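Side-chain contacts in M157 (Murid herpesvirus 1, PDB 2NYK), which is a viral MHC class I-like protein of mouse cytomegalovirus that serves as a ligand for Ly49 receptors of natural killer cells: residues Y10-N13 with M14-Q18; H116-D119 with T120-V123. The protein carries 1 engineered substitution. All blocks are in the same frame, centred on the assembly; numbering follows the deposited sequence.

Both contacts are local and lie on the surface of a single chain with an MHC class I-like fold. Contact 1 runs along helix 9-18 near the N-terminus, where that helix rests on helix 157-173. Contact 2 is the turn of the hairpin made by strands 109-118 and 122-128, at one border of the seven-stranded sheet. Contact 1 precedes contact 2 in the chain; their centres are about 39 Å apart and their nearest atoms about 26 Å, so neither touches the other. The centres of the contacts lie about 24 Å and 22 Å from the centre of the chain. One shows side chains meeting a helical turn apart, the other side chains facing each other across an antiparallel pair.

Contact 1 of 2, residues Y10-N13 with M14-Q18; sequences YIVN and MDDFQ
The thioether of M14 reaches back one helical turn to Y10, a Met-aromatic contact made at an oblique angle. M14 SD is 4.8 Å from the centroid of the Y10 ring and 42° off its normal, while the terminal CE does the closer touching, 3.5 Å from Y10 CE1. The same methyl also approaches the hydroxyl, so the phenol end of the ring, not its centre, receives the methionine. Y10 CG stands anti to the backbone N (chi1 161°) and M14 is extended beyond CG, which brings the two ends together outside the helix.

On another side of the helix, V12 and D16 run side by side, pointing the same way, with V12 CG1 3.8 Å from D16 OD2. A water links D16 to N13: it donates to D16 OD2 at 2.6 Å and accepts a weak bond from N13 ND2. The buried carboxylate has stronger partners beyond this helix, OD1 in a salt bridge with R165 and OD2 hydrogen-bonded to N162 ND2; the arginine would be expected to favour its ionised form. I11 CG2 likewise lies alongside D15 OD2, at 3.4 Å. Beneath these side chains, D15 N bonds to I11 O at 3.0 Å and F17 N to N13 O, whereas M14 N to Y10 O is weak. These i to i+4 pairings are those of an alpha-helix, here an N-terminal one fastened through D16 to helix 157-173.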
# COMPACT_ATOMS: atom_id res chain seq x y z
N TYR A 10 -21.68 -20.50 -1.32
CA TYR A 10 -22.56 -19.90 -0.32
C TYR A 10 -21.79 -19.17 0.80
O TYR A 10 -22.08 -18.01 1.10
CB TYR A 10 -23.48 -20.99 0.24
CG TYR A 10 -24.14 -20.67 1.56
CD1 TYR A 10 -24.94 -19.54 1.70
CD2 TYR A 10 -23.98 -21.52 2.66
CE1 TYR A 10 -25.55 -19.25 2.91
CE2 TYR A 10 -24.59 -21.24 3.86
CZ TYR A 10 -25.38 -20.10 3.98
OH TYR A 10 -26.01 -19.80 5.18
N ILE A 11 -20.84 -19.87 1.40
CA ILE A 11 -20.03 -19.31 2.49
C ILE A 11 -19.11 -18.19 2.01
O ILE A 11 -18.94 -17.18 2.70
CB ILE A 11 -19.24 -20.41 3.25
CG1 ILE A 11 -20.21 -21.44 3.85
CG2 ILE A 11 -18.34 -19.81 4.32
CD1 ILE A 11 -19.53 -22.70 4.41
N VAL A 12 -18.52 -18.36 0.82
CA VAL A 12 -17.66 -17.33 0.22
C VAL A 12 -18.44 -16.01 0.11
O VAL A 12 -17.90 -14.94 0.41
CB VAL A 12 -17.10 -17.77 -1.17
CG1 VAL A 12 -16.32 -16.63 -1.85
CG2 VAL A 12 -16.20 -19.00 -1.02
N ASN A 13 -19.71 -16.10 -0.30
CA ASN A 13 -20.58 -14.94 -0.47
C ASN A 13 -20.77 -14.15 0.83
O ASN A 13 -20.64 -12.93 0.86
CB ASN A 13 -21.94 -15.35 -1.04
CG ASN A 13 -21.90 -15.64 -2.54
OD1 ASN A 13 -22.81 -16.29 -3.08
ND2 ASN A 13 -20.87 -15.15 -3.22
N MET A 14 -21.07 -14.88 1.89
CA MET A 14 -21.26 -14.27 3.19
C MET A 14 -19.98 -13.63 3.70
O MET A 14 -20.04 -12.56 4.29
CB MET A 14 -21.75 -15.30 4.19
CG MET A 14 -23.16 -15.76 3.90
SD MET A 14 -23.83 -16.46 5.39
CE MET A 14 -25.61 -16.42 4.97
N ASP A 15 -18.85 -14.30 3.50
CA ASP A 15 -17.55 -13.76 3.89
C ASP A 15 -17.12 -12.55 3.06
O ASP A 15 -16.49 -11.62 3.58
CB ASP A 15 -16.48 -14.85 3.83
CG ASP A 15 -16.70 -15.96 4.85
OD1 ASP A 15 -17.33 -15.70 5.90
OD2 ASP A 15 -16.26 -17.10 4.59
N ASP A 16 -17.50 -12.53 1.78
CA ASP A 16 -17.21 -11.38 0.92
C ASP A 16 -17.94 -10.17 1.46
O ASP A 16 -17.40 -9.06 1.54
CB ASP A 16 -17.63 -11.65 -0.53
CG ASP A 16 -16.69 -12.60 -1.25
OD1 ASP A 16 -15.65 -12.99 -0.69
OD2 ASP A 16 -17.01 -12.95 -2.40
N PHE A 17 -19.19 -10.39 1.87
CA PHE A 17 -19.99 -9.30 2.41
C PHE A 17 -19.41 -8.81 3.73
O PHE A 17 -19.25 -7.61 3.93
CB PHE A 17 -21.46 -9.71 2.57
CG PHE A 17 -22.33 -8.61 3.10
CD1 PHE A 17 -22.89 -7.69 2.23
CD2 PHE A 17 -22.55 -8.47 4.46
CE1 PHE A 17 -23.69 -6.67 2.71
CE2 PHE A 17 -23.36 -7.44 4.95
CZ PHE A 17 -23.92 -6.55 4.08
N GLN A 18 -19.12 -9.74 4.63
CA GLN A 18 -18.78 -9.36 6.00
C GLN A 18 -17.40 -8.70 6.18
O GLN A 18 -17.23 -7.86 7.07
CB GLN A 18 -18.91 -10.55 6.96
CG GLN A 18 -19.16 -10.12 8.41
CD GLN A 18 -20.44 -9.28 8.58
OE1 GLN A 18 -21.47 -9.54 7.94
NE2 GLN A 18 -20.37 -8.27 9.44
O HOH W 1 -19.38 -12.97 -3.48

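Contact 2 of 2, residues H116-D119 with T120-V123; sequences HTTD and TVRV
T118 and V121 face each other where the hairpin closes, and the threonine hydroxyl leans over the valine: T118 OG1 is 3.4 Å from V121 CB. With chi1 at 69°, OG1 sits between its own backbone N and carbonyl carbon, and this brings it near the V121 backbone as well, 3.1 Å from V121 N and 3.3 Å from V121 O. Of the two valine methyls, CG2 is the nearer to the hydroxyl.

T120 OG1 takes up the same rotation as that of T118 (chi1 59°). A water joins the two hydroxyls, 3.2 Å from T118 OG1 and 2.5 Å from T120 OG1, spanning the turn where the threonine oxygens themselves do not meet.

T117 and R122 form the non-hydrogen-bonded pair, their side chains side by side and pointing the same way. Here the aliphatic part of the arginine does the touching: R122 CD lies 3.8 Å from T117 OG1 and almost as near T117 CG2. R122 leaves with CG anti to the backbone N (chi1 -151°), then bends at chi2 and chi3, which leaves CD against T117 and turns the guanidinium back away from the threonine.

H116 and V123 form the hydrogen-bonded pair: H116 N gives to V123 O, and V123 N returns a bond to H116 O at 2.9 Å. Nearer the turn T118 N bonds to V121 O at 2.8 Å, but the return bond from V121 N is weak.

Strand 109-118 is flanked by strand 96-106, where H116 packs on V99 and T118 on I97. D119, whose OD1 accepts from Q95 N, ties the turn to the chain just before that strand, while strand 122-128 is one of the two edge strands of the sheet.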
# COMPACT_ATOMS: atom_id res chain seq x y z
N HIS A 116 -7.53 15.06 -5.94
CA HIS A 116 -6.88 15.50 -7.16
C HIS A 116 -5.79 16.47 -6.75
O HIS A 116 -6.01 17.31 -5.88
CB HIS A 116 -7.88 16.23 -8.07
CG HIS A 116 -8.86 15.32 -8.74
ND1 HIS A 116 -10.02 14.90 -8.13
CD2 HIS A 116 -8.87 14.77 -9.98
CE1 HIS A 116 -10.69 14.11 -8.95
NE2 HIS A 116 -10.01 14.02 -10.08
N THR A 117 -4.61 16.35 -7.36
CA THR A 117 -3.49 17.23 -7.03
C THR A 117 -2.78 17.68 -8.29
O THR A 117 -2.45 16.87 -9.17
CB THR A 117 -2.47 16.54 -6.12
OG1 THR A 117 -3.12 16.11 -4.93
CG2 THR A 117 -1.35 17.51 -5.73
N THR A 118 -2.56 19.00 -8.36
CA THR A 118 -1.74 19.61 -9.40
C THR A 118 -0.69 20.48 -8.70
O THR A 118 -0.71 20.62 -7.47
CB THR A 118 -2.58 20.47 -10.37
OG1 THR A 118 -3.06 21.63 -9.69
CG2 THR A 118 -3.76 19.69 -10.93
N ASP A 119 0.23 21.05 -9.47
CA ASP A 119 1.30 21.89 -8.92
C ASP A 119 0.78 22.96 -7.97
O ASP A 119 1.32 23.13 -6.86
CB ASP A 119 2.10 22.54 -10.05
CG ASP A 119 2.87 21.52 -10.88
OD1 ASP A 119 3.20 21.85 -12.03
OD2 ASP A 119 3.13 20.39 -10.38
N THR A 120 -0.28 23.67 -8.37
CA THR A 120 -0.81 24.77 -7.57
C THR A 120 -2.17 24.50 -6.89
O THR A 120 -2.65 25.34 -6.12
CB THR A 120 -0.94 26.05 -8.42
OG1 THR A 120 -1.82 25.79 -9.53
CG2 THR A 120 0.42 26.48 -8.93
N VAL A 121 -2.80 23.36 -7.18
CA VAL A 121 -4.16 23.11 -6.68
C VAL A 121 -4.35 21.71 -6.09
O VAL A 121 -3.93 20.71 -6.67
CB VAL A 121 -5.26 23.38 -7.76
CG1 VAL A 121 -6.65 23.22 -7.17
CG2 VAL A 121 -5.10 24.77 -8.36
N ARG A 122 -5.00 21.67 -4.93
CA ARG A 122 -5.33 20.42 -4.26
C ARG A 122 -6.84 20.40 -4.00
O ARG A 122 -7.39 21.35 -3.46
CB ARG A 122 -4.57 20.37 -2.94
CG ARG A 122 -4.24 19.02 -2.46
CD ARG A 122 -2.74 18.86 -2.35
NE ARG A 122 -2.25 19.02 -0.97
CZ ARG A 122 -2.11 20.19 -0.35
NH1 ARG A 122 -2.41 21.33 -0.98
NH2 ARG A 122 -1.65 20.23 0.90
N VAL A 123 -7.51 19.32 -4.42
CA VAL A 123 -8.96 19.17 -4.27
C VAL A 123 -9.25 17.84 -3.56
O VAL A 123 -8.55 16.84 -3.76
CB VAL A 123 -9.72 19.23 -5.63
CG1 VAL A 123 -11.24 19.26 -5.41
CG2 VAL A 123 -9.29 20.43 -6.46
O HOH W 2 -1.60 24.01 -11.28